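Local coordinates for protein restriction endonuclease S subunits (Thermoanaerobacter tengcongensis, PDB 3OKG) that probably binds DNA as the specificity subunit of a type I restriction-modification methyltransferase assembled from M and S polypeptides, at residues E33-T38 against D163-L168; V54-I59 against I91-R96; I121-E126 against E131-L136; L146-M151 against P157-N162. One frame throughout, in Å; residues are numbered along the deposited sequence.

Contact 1: residues E33-T38 against D163-L168; sequences EVCLPT and DVYNTL
The one aromatic ring in this contact, that of Tyr-165, is met obliquely by the sulfur of Cys-35, which lies neither squarely over a face nor squarely at an edge. Cys-35 SG sits 5.4 Å from the centroid of the Tyr-165 ring, 64° off its normal, and comes nearest at Tyr-165 CD1, 4.4 Å away, a loose sulfur-aromatic contact. At the far end of the ring the chemistry turns polar. Thr-38 OG1 and Tyr-165 OH are 4.4 Å apart, too far for a direct bond, and one water spans the gap. It lies 2.8 Å from Thr-38 OG1 and donates a hydrogen bond to Tyr-165 OH over 2.7 Å. The same phenol oxygen is hydrogen-bonded to the carbonyl oxygen of Val-120, on strand 118-121, so two partners fix the phenol tip. CB of Tyr-165 does not head for the loop; CG, anti to the carbonyl carbon (chi1 -64°), swings the ring there. Behind it the backbone is tied off by Thr-167, whose OG1 lies 2.9 Å from Val-164 O in the carbonyl plane, with a C=O...donor angle of 155°. Thr-167 N bonds to that oxygen as well, giving Val-164 O two donors as the chain turns toward strand 168-171. The loop following strand 27-30 is held by further backbone bonds, such as the one between Tyr-165 and Gly-32. Here a lightly buried surface contact, carried by one aromatic residue, joins a loop to a short helix in the first DNA-specificity (target recognition) domain of a type I S subunit.

Contact 2: residues V54-I59 against I91-R96; sequences VDISAI and IFATTR. With SO4 (sulfate ion), chain D; SO4 (sulfate ion), chain C.
Ile-56 and Ala-93 meet where the turn leaving one beta-sheet of the first target recognition domain packs on a strand of another: the turn follows strand 50-54, of a mixed four-stranded sheet, and the strand is 90-93, the central one of an antiparallel three-stranded sheet. From Ile-56, CB passes a sulfate oxygen, O2 of chain D, at 3.5 Å, and CG1 runs on alongside the same ion. CD1, at the tip, presses on Ala-93 CB at 3.5 Å, tighter than usual for two carbons. With CG1 anti to the carbonyl carbon (chi1 -63°), the branch stays beside the backbone N, and that N-H grips the sulfate: Ile-56 N donates to O2 over 2.8 Å at 151°. Ser-115 and Arg-80 also bind this ion, probably a guest from the crystallisation liquor. An alanine in place of Ile-56 would probably open a gap against the methyl of Ala-93 and take away the apolar link between turn and strand. Deeper in the interface, Ile-91 ends in a CD1 that two residues share: Val-54 CG1 at 3.7 Å, crossing at a slant, and Ile-59 CD1 at 3.9 Å, whose side chain runs past in the opposite direction. Phe-118 of the adjacent strand 118-121 also lies against Ile-56, Ile-59 and Ile-91, so the contact is apolar and largely buried. The turn itself, a short 3-10 segment, is held by Asp-55, whose OD1 accepts from Ser-57 OG at 2.9 Å on its syn side, 33° out of the carboxylate plane.

Contact 3: residues I121-E126 against E131-L136; sequences IRANRE and EFLFHL. With SO4 (sulfate ion), chain H.
Ala-123 and Leu-133 bring their CA atoms to 7.3 Å, the closest pair of CA atoms across the two segments, as the chain folds back from strand 118-121 into helix 130-137. This is a strand-to-helix connection in the first target recognition domain, in which one leucine makes the apolar contact between the helix and the chain leading into it. Leu-133 does so with one branch: its CD1 rests on Ala-123 CB at 3.6 Å and on Ile-121 CG2 at 3.9 Å. A chi1 of -60° sets CG of Leu-133 beside the backbone N and directs CD1 to these two residues, the side chain crossing that of Ile-121 at a slant. All three residues are buried, and Ile-169 of strand 168-171 also packs against Leu-133. Between the two apolar positions, Arg-122 points its CB away from the helix; its NH2 makes a salt bridge with Asp-89, while NH1 bonds only weakly to a sulfate ion. On the helix, His-135 is hydrogen-bonded to Glu-185 of the long helix 174-216. The connection itself is shaped by an Asx turn: Glu-126 N donates to Asn-124 OD1 over 3.1 Å, at an N-H...O angle of 155°, from a position 38° above the amide's carbonyl plane.

Contact 4: residues L146-M151 against P157-N162; sequences LTASKM and PAVTDN. With SO4 (sulfate ion), chain F.
Val-159 turns its CG2 methyl into the bend formed by Leu-146, Ala-148 and Ser-149, and this methyl, with Ala-148 CB, carries most of the contact. Its setting is the approach to a capped helix: residues 157-160 lead straight into helix 161-165 of the first target recognition domain, and a short 3-10 segment, 147-149, packs against them. Three groups gather around that methyl. Ser-149 OG approaches Val-159 CG2 to 3.5 Å, Ala-148 CB to 3.9 Å, and Leu-146 CB lies a little farther off. Val-159 holds CG2 anti to its carbonyl carbon and CG1 anti to its N (chi1 171°), which sends one methyl to the 3-10 segment while the residue also packs on Val-164 of the helix. Ala-148, too small to reach far, points its CB at the opposing backbone, 3.3 Å from Pro-157 O and 3.7 Å from Val-159 N. Backbone bonds shape the bend, one from Ser-149 N to Leu-146 O at 3.0 Å. At the start of the helix Thr-160 is the N-cap, its OG1 taking the backbone N-H of Asp-163; chi1 of 66° puts that oxygen between its own N and carbonyl carbon. The hydroxyl also donates to a sulfate, Thr-160 OG1 lying 3.1 Å from sulfate O4. A valine in place of Thr-160 would lack this oxygen and would probably leave Asp-163 N without its cap and the sulfate with one donor fewer. The ion, probably from the crystallisation liquor, is gripped a second time by Asn-162 ND2, which donates to its O2 over 3.0 Å at 158°.

Taken together, the four contacts sample one target recognition domain at different depths. Contacts 2 and 3, both buried, and contact 4, partly buried, are apolar packing across their segments; only contact 1, at the surface, uses a water bridge and a sulfur-aromatic approach. Contacts 1 and 4 share helix 161-165, and Val-164 of contact 1 packs on Val-159 of contact 4. Contact 1 also joins contact 3 through backbone bonds, Val-34 to Asn-124 and Leu-36 to Arg-122. Phe-92 of contact 2 reaches Ile-121, Leu-146 and Val-164, touching all three others. Contacts 3 and 4 do not touch, their nearest atoms being about 7 Å apart.

Contact 1: residues E33-T38 against D163-L168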
# COMPACT_ATOMS: atom_id res chain seq x y z
N GLU A 33 26.77 -10.56 -25.62
CA GLU A 33 26.86 -11.00 -27.00
C GLU A 33 26.03 -10.13 -27.93
O GLU A 33 26.27 -10.09 -29.12
CB GLU A 33 26.38 -12.46 -27.14
CG GLU A 33 27.25 -13.51 -26.44
CD GLU A 33 26.79 -14.93 -26.81
OE1 GLU A 33 27.03 -15.35 -27.94
OE2 GLU A 33 26.12 -15.57 -25.99
N VAL A 34 25.01 -9.47 -27.38
CA VAL A 34 24.19 -8.57 -28.20
C VAL A 34 24.41 -7.09 -27.80
O VAL A 34 23.58 -6.24 -28.08
CB VAL A 34 22.70 -8.98 -28.18
CG1 VAL A 34 22.55 -10.41 -28.66
CG2 VAL A 34 22.11 -8.84 -26.77
N CYS A 35 25.56 -6.80 -27.20
CA CYS A 35 25.92 -5.42 -26.85
C CYS A 35 27.11 -4.93 -27.68
O CYS A 35 27.87 -5.74 -28.22
CB CYS A 35 26.30 -5.33 -25.37
SG CYS A 35 24.90 -5.56 -24.25
N LEU A 36 27.26 -3.61 -27.74
CA LEU A 36 28.39 -2.98 -28.42
C LEU A 36 29.35 -2.34 -27.42
O LEU A 36 28.97 -2.06 -26.28
CB LEU A 36 27.87 -1.89 -29.37
CG LEU A 36 26.86 -2.30 -30.46
CD1 LEU A 36 26.35 -1.05 -31.19
CD2 LEU A 36 27.49 -3.28 -31.43
N PRO A 37 30.58 -2.04 -27.86
CA PRO A 37 31.51 -1.37 -26.96
C PRO A 37 31.01 0.05 -26.63
O PRO A 37 30.23 0.64 -27.39
CB PRO A 37 32.81 -1.31 -27.76
CG PRO A 37 32.64 -2.31 -28.86
CD PRO A 37 31.18 -2.32 -29.17
N THR A 38 31.45 0.56 -25.49
CA THR A 38 31.03 1.84 -24.97
C THR A 38 32.30 2.62 -24.63
O THR A 38 33.38 2.03 -24.52
CB THR A 38 30.11 1.65 -23.73
OG1 THR A 38 30.83 0.94 -22.70
CG2 THR A 38 28.85 0.85 -24.13
N ASP A 163 30.03 -8.81 -14.90
CA ASP A 163 29.06 -9.72 -14.30
C ASP A 163 27.70 -9.54 -15.01
O ASP A 163 27.01 -10.49 -15.35
CB ASP A 163 28.86 -9.41 -12.81
CG ASP A 163 30.04 -9.83 -11.93
OD1 ASP A 163 30.93 -10.54 -12.43
OD2 ASP A 163 30.07 -9.43 -10.75
N VAL A 164 27.32 -8.29 -15.21
CA VAL A 164 26.04 -8.03 -15.88
C VAL A 164 26.07 -8.52 -17.34
O VAL A 164 25.15 -9.21 -17.80
CB VAL A 164 25.68 -6.53 -15.80
CG1 VAL A 164 24.34 -6.22 -16.55
CG2 VAL A 164 25.61 -6.07 -14.31
N TYR A 165 27.14 -8.20 -18.06
CA TYR A 165 27.24 -8.62 -19.46
C TYR A 165 27.23 -10.15 -19.57
O TYR A 165 26.85 -10.70 -20.59
CB TYR A 165 28.50 -8.08 -20.14
CG TYR A 165 28.57 -6.57 -20.26
CD1 TYR A 165 27.49 -5.82 -20.76
CD2 TYR A 165 29.73 -5.90 -19.93
CE1 TYR A 165 27.57 -4.42 -20.89
CE2 TYR A 165 29.83 -4.52 -20.07
CZ TYR A 165 28.75 -3.78 -20.55
OH TYR A 165 28.86 -2.40 -20.65
N ASN A 166 27.65 -10.84 -18.51
CA ASN A 166 27.74 -12.30 -18.55
C ASN A 166 26.43 -13.02 -18.29
O ASN A 166 26.33 -14.24 -18.48
CB ASN A 166 28.81 -12.80 -17.57
CG ASN A 166 30.21 -12.57 -18.10
OD1 ASN A 166 30.41 -12.42 -19.31
ND2 ASN A 166 31.21 -12.56 -17.19
N THR A 167 25.40 -12.28 -17.87
CA THR A 167 24.14 -12.94 -17.54
C THR A 167 23.53 -13.51 -18.80
O THR A 167 23.74 -12.99 -19.89
CB THR A 167 23.13 -11.98 -16.80
OG1 THR A 167 22.77 -10.89 -17.66
CG2 THR A 167 23.71 -11.45 -15.46
N LEU A 168 22.77 -14.60 -18.66
CA LEU A 168 22.06 -15.20 -19.78
C LEU A 168 20.70 -14.56 -20.01
O LEU A 168 19.99 -14.30 -19.05
CB LEU A 168 21.80 -16.70 -19.51
CG LEU A 168 23.03 -17.59 -19.50
CD1 LEU A 168 22.62 -19.09 -19.32
CD2 LEU A 168 23.81 -17.38 -20.79
O HOH W 1 30.94 -1.84 -22.33

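Contact 2: residues V54-I59 against I91-R96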
# COMPACT_ATOMS: atom_id res chain seq x y z
N VAL A 54 23.57 11.78 -15.54
CA VAL A 54 22.63 10.81 -14.98
C VAL A 54 23.30 9.99 -13.85
O VAL A 54 24.16 9.15 -14.11
CB VAL A 54 22.11 9.85 -16.07
CG1 VAL A 54 21.01 8.97 -15.50
CG2 VAL A 54 21.59 10.64 -17.31
N ASP A 55 22.93 10.24 -12.60
CA ASP A 55 23.38 9.40 -11.51
C ASP A 55 22.22 8.56 -11.06
O ASP A 55 21.14 8.61 -11.65
CB ASP A 55 23.95 10.23 -10.35
CG ASP A 55 22.95 11.20 -9.76
OD1 ASP A 55 21.79 11.27 -10.23
OD2 ASP A 55 23.34 11.91 -8.83
N ILE A 56 22.43 7.77 -10.01
CA ILE A 56 21.40 6.88 -9.48
C ILE A 56 20.17 7.66 -9.06
O ILE A 56 19.04 7.25 -9.33
CB ILE A 56 21.92 6.06 -8.29
CG1 ILE A 56 23.08 5.16 -8.72
CG2 ILE A 56 20.80 5.24 -7.68
CD1 ILE A 56 22.77 4.31 -9.93
N SER A 57 20.38 8.78 -8.38
CA SER A 57 19.28 9.61 -7.92
C SER A 57 18.40 10.11 -9.07
O SER A 57 17.24 10.45 -8.84
CB SER A 57 19.79 10.79 -7.07
OG SER A 57 20.14 11.88 -7.91
N ALA A 58 18.94 10.14 -10.29
CA ALA A 58 18.18 10.63 -11.45
C ALA A 58 17.08 9.68 -11.91
O ALA A 58 16.21 10.05 -12.72
CB ALA A 58 19.13 10.92 -12.64
N ILE A 59 17.14 8.45 -11.42
CA ILE A 59 16.23 7.39 -11.87
C ILE A 59 15.05 7.17 -10.92
O ILE A 59 15.24 7.06 -9.69
CB ILE A 59 16.99 6.06 -12.07
CG1 ILE A 59 18.04 6.24 -13.18
CG2 ILE A 59 16.03 4.91 -12.44
CD1 ILE A 59 18.66 4.96 -13.66
N ILE A 91 20.88 1.66 -18.98
CA ILE A 91 21.85 1.79 -17.90
C ILE A 91 21.35 1.01 -16.70
O ILE A 91 20.19 1.10 -16.33
CB ILE A 91 22.12 3.27 -17.55
CG1 ILE A 91 20.79 4.00 -17.30
CG2 ILE A 91 22.78 3.96 -18.73
CD1 ILE A 91 20.98 5.45 -16.75
N PHE A 92 22.24 0.26 -16.09
CA PHE A 92 21.86 -0.74 -15.09
C PHE A 92 22.80 -0.56 -13.88
O PHE A 92 24.00 -0.79 -14.00
CB PHE A 92 22.10 -2.13 -15.73
CG PHE A 92 21.80 -3.28 -14.81
CD1 PHE A 92 20.62 -3.99 -14.95
CD2 PHE A 92 22.72 -3.67 -13.83
CE1 PHE A 92 20.34 -5.06 -14.11
CE2 PHE A 92 22.44 -4.73 -13.00
CZ PHE A 92 21.25 -5.43 -13.14
N ALA A 93 22.28 -0.09 -12.76
CA ALA A 93 23.16 0.20 -11.62
C ALA A 93 23.76 -1.10 -11.11
O ALA A 93 23.03 -2.08 -10.93
CB ALA A 93 22.39 0.89 -10.51
N THR A 94 25.08 -1.12 -10.89
CA THR A 94 25.72 -2.33 -10.37
C THR A 94 25.68 -2.38 -8.84
O THR A 94 25.83 -3.44 -8.28
CB THR A 94 27.14 -2.50 -10.90
OG1 THR A 94 27.90 -1.31 -10.66
CG2 THR A 94 27.09 -2.80 -12.39
N THR A 95 25.45 -1.24 -8.20
CA THR A 95 25.20 -1.20 -6.75
C THR A 95 23.73 -1.53 -6.45
O THR A 95 22.83 -1.09 -7.18
CB THR A 95 25.51 0.20 -6.22
OG1 THR A 95 26.93 0.40 -6.26
CG2 THR A 95 25.02 0.36 -4.77
N ARG A 96 23.48 -2.31 -5.40
CA ARG A 96 22.13 -2.73 -5.02
C ARG A 96 21.13 -3.12 -6.14
O ARG A 96 19.96 -2.75 -6.10
CB ARG A 96 21.52 -1.69 -4.06
CG ARG A 96 22.35 -1.54 -2.78
CD ARG A 96 21.75 -0.51 -1.84
NE ARG A 96 22.13 0.84 -2.22
CZ ARG A 96 23.26 1.43 -1.84
NH1 ARG A 96 24.12 0.78 -1.07
NH2 ARG A 96 23.53 2.67 -2.22
S SO4 D . 25.97 7.37 -8.18
O1 SO4 D . 27.35 7.46 -8.62
O2 SO4 D . 25.12 7.16 -9.35
O3 SO4 D . 25.80 6.21 -7.31
O4 SO4 D . 25.58 8.59 -7.50
S SO4 C . 26.17 -3.24 -3.05
O1 SO4 C . 25.04 -4.02 -3.57
O2 SO4 C . 27.46 -3.81 -3.48
O3 SO4 C . 26.07 -1.86 -3.51
O4 SO4 C . 26.10 -3.27 -1.58

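Contact 3: residues I121-E126 against E131-L136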
# COMPACT_ATOMS: atom_id res chain seq x y z
N ILE A 121 24.58 -0.74 -21.38
CA ILE A 121 24.19 -1.86 -22.20
C ILE A 121 23.64 -1.30 -23.51
O ILE A 121 22.49 -0.85 -23.55
CB ILE A 121 23.09 -2.68 -21.45
CG1 ILE A 121 23.70 -3.39 -20.23
CG2 ILE A 121 22.37 -3.63 -22.39
CD1 ILE A 121 22.65 -3.71 -19.12
N ARG A 122 24.48 -1.33 -24.55
CA ARG A 122 24.18 -0.73 -25.84
C ARG A 122 23.84 -1.78 -26.86
O ARG A 122 24.71 -2.57 -27.26
CB ARG A 122 25.41 0.07 -26.31
CG ARG A 122 25.21 0.82 -27.65
CD ARG A 122 26.29 1.91 -27.82
NE ARG A 122 26.22 2.85 -26.69
CZ ARG A 122 27.21 3.65 -26.32
NH1 ARG A 122 28.36 3.65 -26.99
NH2 ARG A 122 27.05 4.45 -25.27
N ALA A 123 22.57 -1.82 -27.29
CA ALA A 123 22.11 -2.93 -28.12
C ALA A 123 22.82 -2.94 -29.44
O ALA A 123 22.93 -1.90 -30.09
CB ALA A 123 20.61 -2.82 -28.37
N ASN A 124 23.28 -4.11 -29.84
CA ASN A 124 23.68 -4.32 -31.23
C ASN A 124 22.38 -4.57 -31.98
O ASN A 124 21.76 -5.63 -31.83
CB ASN A 124 24.61 -5.53 -31.35
CG ASN A 124 25.04 -5.80 -32.80
OD1 ASN A 124 24.43 -5.28 -33.73
ND2 ASN A 124 26.08 -6.61 -32.98
N ARG A 125 21.95 -3.59 -32.77
CA ARG A 125 20.64 -3.62 -33.40
C ARG A 125 20.45 -4.72 -34.43
O ARG A 125 19.34 -4.97 -34.88
CB ARG A 125 20.34 -2.26 -34.05
CG ARG A 125 20.54 -1.10 -33.09
CD ARG A 125 19.40 -1.07 -32.10
NE ARG A 125 18.11 -1.23 -32.78
CZ ARG A 125 17.32 -0.23 -33.17
NH1 ARG A 125 17.68 1.03 -32.96
NH2 ARG A 125 16.18 -0.49 -33.79
N GLU A 126 21.54 -5.37 -34.79
CA GLU A 126 21.42 -6.55 -35.64
C GLU A 126 20.77 -7.71 -34.88
O GLU A 126 20.30 -8.65 -35.49
CB GLU A 126 22.78 -6.96 -36.21
CG GLU A 126 23.26 -6.06 -37.34
CD GLU A 126 22.63 -6.45 -38.69
OE1 GLU A 126 23.22 -7.29 -39.41
OE2 GLU A 126 21.55 -5.92 -39.03
N GLU A 131 14.58 -1.43 -26.44
CA GLU A 131 13.44 -1.48 -25.52
C GLU A 131 13.27 -2.89 -24.96
O GLU A 131 12.81 -3.06 -23.82
CB GLU A 131 12.15 -1.05 -26.23
CG GLU A 131 12.05 0.45 -26.55
CD GLU A 131 12.95 0.92 -27.72
OE1 GLU A 131 13.06 2.16 -27.88
OE2 GLU A 131 13.53 0.09 -28.49
N PHE A 132 13.63 -3.88 -25.78
CA PHE A 132 13.56 -5.27 -25.33
C PHE A 132 14.63 -5.50 -24.26
O PHE A 132 14.34 -6.07 -23.20
CB PHE A 132 13.71 -6.25 -26.51
CG PHE A 132 13.50 -7.70 -26.11
CD1 PHE A 132 12.22 -8.20 -25.96
CD2 PHE A 132 14.58 -8.52 -25.86
CE1 PHE A 132 12.02 -9.53 -25.58
CE2 PHE A 132 14.40 -9.86 -25.48
CZ PHE A 132 13.11 -10.36 -25.35
N LEU A 133 15.86 -5.05 -24.51
CA LEU A 133 16.89 -5.14 -23.46
C LEU A 133 16.50 -4.43 -22.16
O LEU A 133 16.77 -4.91 -21.05
CB LEU A 133 18.26 -4.64 -23.97
CG LEU A 133 18.84 -5.39 -25.17
CD1 LEU A 133 20.27 -4.92 -25.43
CD2 LEU A 133 18.86 -6.92 -24.90
N PHE A 134 15.90 -3.25 -22.29
CA PHE A 134 15.47 -2.49 -21.11
C PHE A 134 14.55 -3.37 -20.26
O PHE A 134 14.79 -3.57 -19.07
CB PHE A 134 14.70 -1.25 -21.56
CG PHE A 134 13.93 -0.57 -20.45
CD1 PHE A 134 14.57 -0.18 -19.28
CD2 PHE A 134 12.57 -0.32 -20.59
CE1 PHE A 134 13.86 0.48 -18.25
CE2 PHE A 134 11.85 0.33 -19.55
CZ PHE A 134 12.53 0.70 -18.37
N HIS A 135 13.48 -3.87 -20.86
CA HIS A 135 12.52 -4.66 -20.07
C HIS A 135 13.09 -5.95 -19.54
O HIS A 135 12.86 -6.33 -18.40
CB HIS A 135 11.25 -4.92 -20.90
CG HIS A 135 10.41 -3.71 -21.06
ND1 HIS A 135 9.74 -3.13 -20.01
CD2 HIS A 135 10.10 -2.97 -22.16
CE1 HIS A 135 9.06 -2.08 -20.45
NE2 HIS A 135 9.27 -1.96 -21.75
N LEU A 136 13.90 -6.60 -20.36
CA LEU A 136 14.62 -7.80 -19.96
C LEU A 136 15.51 -7.53 -18.75
O LEU A 136 15.49 -8.29 -17.78
CB LEU A 136 15.47 -8.33 -21.12
CG LEU A 136 15.94 -9.78 -21.00
CD1 LEU A 136 14.78 -10.70 -20.61
CD2 LEU A 136 16.59 -10.25 -22.29
S SO4 H . 30.68 6.20 -28.56
O1 SO4 H . 31.74 6.75 -29.41
O2 SO4 H . 29.42 6.25 -29.29
O3 SO4 H . 31.00 4.81 -28.21
O4 SO4 H . 30.57 7.00 -27.33

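Contact 4: residues L146-M151 against P157-N162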
# COMPACT_ATOMS: atom_id res chain seq x y z
N LEU A 146 23.23 -12.47 -10.59
CA LEU A 146 24.41 -11.70 -10.20
C LEU A 146 24.94 -12.22 -8.86
O LEU A 146 24.47 -11.84 -7.79
CB LEU A 146 24.08 -10.21 -10.13
CG LEU A 146 23.65 -9.68 -11.51
CD1 LEU A 146 23.17 -8.23 -11.33
CD2 LEU A 146 24.78 -9.76 -12.52
N THR A 147 25.93 -13.09 -8.92
CA THR A 147 26.34 -13.79 -7.72
C THR A 147 26.91 -12.90 -6.61
O THR A 147 26.71 -13.20 -5.43
CB THR A 147 27.31 -14.92 -8.08
OG1 THR A 147 28.47 -14.38 -8.71
CG2 THR A 147 26.61 -15.80 -9.03
N ALA A 148 27.60 -11.82 -6.99
CA ALA A 148 28.17 -10.92 -6.00
C ALA A 148 27.11 -10.20 -5.15
O ALA A 148 27.44 -9.58 -4.14
CB ALA A 148 29.11 -9.88 -6.66
N SER A 149 25.84 -10.31 -5.55
CA SER A 149 24.76 -9.75 -4.73
C SER A 149 24.34 -10.67 -3.60
O SER A 149 23.75 -10.22 -2.61
CB SER A 149 23.52 -9.45 -5.58
OG SER A 149 23.81 -8.41 -6.48
N LYS A 150 24.60 -11.96 -3.75
CA LYS A 150 24.23 -12.91 -2.71
C LYS A 150 25.23 -12.78 -1.54
O LYS A 150 26.11 -11.94 -1.56
CB LYS A 150 24.27 -14.34 -3.24
CG LYS A 150 23.78 -14.50 -4.67
CD LYS A 150 22.28 -14.56 -4.76
CE LYS A 150 21.85 -14.43 -6.20
NZ LYS A 150 21.07 -15.60 -6.63
N MET A 151 25.08 -13.62 -0.53
CA MET A 151 25.93 -13.57 0.66
C MET A 151 27.41 -13.41 0.28
O MET A 151 27.91 -14.10 -0.61
CB MET A 151 25.76 -14.86 1.45
CG MET A 151 24.34 -15.38 1.48
SD MET A 151 24.31 -17.15 1.82
CE MET A 151 24.35 -17.78 0.14
N PRO A 157 34.37 -9.07 -4.17
CA PRO A 157 34.02 -7.86 -4.94
C PRO A 157 32.51 -7.64 -5.08
O PRO A 157 31.73 -8.58 -5.08
CB PRO A 157 34.62 -8.12 -6.32
CG PRO A 157 35.76 -9.11 -6.07
CD PRO A 157 35.23 -9.98 -4.95
N ALA A 158 32.11 -6.38 -5.20
CA ALA A 158 30.73 -6.04 -5.51
C ALA A 158 30.46 -6.41 -6.99
O ALA A 158 31.39 -6.84 -7.69
CB ALA A 158 30.47 -4.55 -5.25
N VAL A 159 29.21 -6.29 -7.45
CA VAL A 159 28.88 -6.61 -8.84
C VAL A 159 29.67 -5.73 -9.81
O VAL A 159 29.84 -4.54 -9.58
CB VAL A 159 27.37 -6.40 -9.11
CG1 VAL A 159 27.06 -6.51 -10.63
CG2 VAL A 159 26.56 -7.42 -8.33
N THR A 160 30.15 -6.33 -10.91
CA THR A 160 30.91 -5.60 -11.92
C THR A 160 30.11 -5.49 -13.22
O THR A 160 29.12 -6.21 -13.40
CB THR A 160 32.22 -6.34 -12.29
OG1 THR A 160 31.92 -7.57 -12.95
CG2 THR A 160 33.09 -6.60 -11.07
N ASP A 161 30.53 -4.61 -14.13
CA ASP A 161 29.87 -4.50 -15.44
C ASP A 161 29.97 -5.86 -16.16
O ASP A 161 29.01 -6.33 -16.78
CB ASP A 161 30.53 -3.44 -16.31
CG ASP A 161 30.33 -2.01 -15.78
OD1 ASP A 161 29.42 -1.78 -14.96
OD2 ASP A 161 31.09 -1.12 -16.20
N ASN A 162 31.14 -6.49 -16.12
CA ASN A 162 31.27 -7.82 -16.76
C ASN A 162 30.29 -8.86 -16.20
O ASN A 162 29.79 -9.69 -16.95
CB ASN A 162 32.72 -8.34 -16.68
CG ASN A 162 33.64 -7.60 -17.62
OD1 ASN A 162 33.18 -7.04 -18.62
ND2 ASN A 162 34.92 -7.57 -17.29
S SO4 F . 35.86 -8.19 -13.98
O1 SO4 F . 35.70 -6.76 -14.23
O2 SO4 F . 36.59 -8.80 -15.09
O3 SO4 F . 36.58 -8.34 -12.70
O4 SO4 F . 34.55 -8.82 -13.87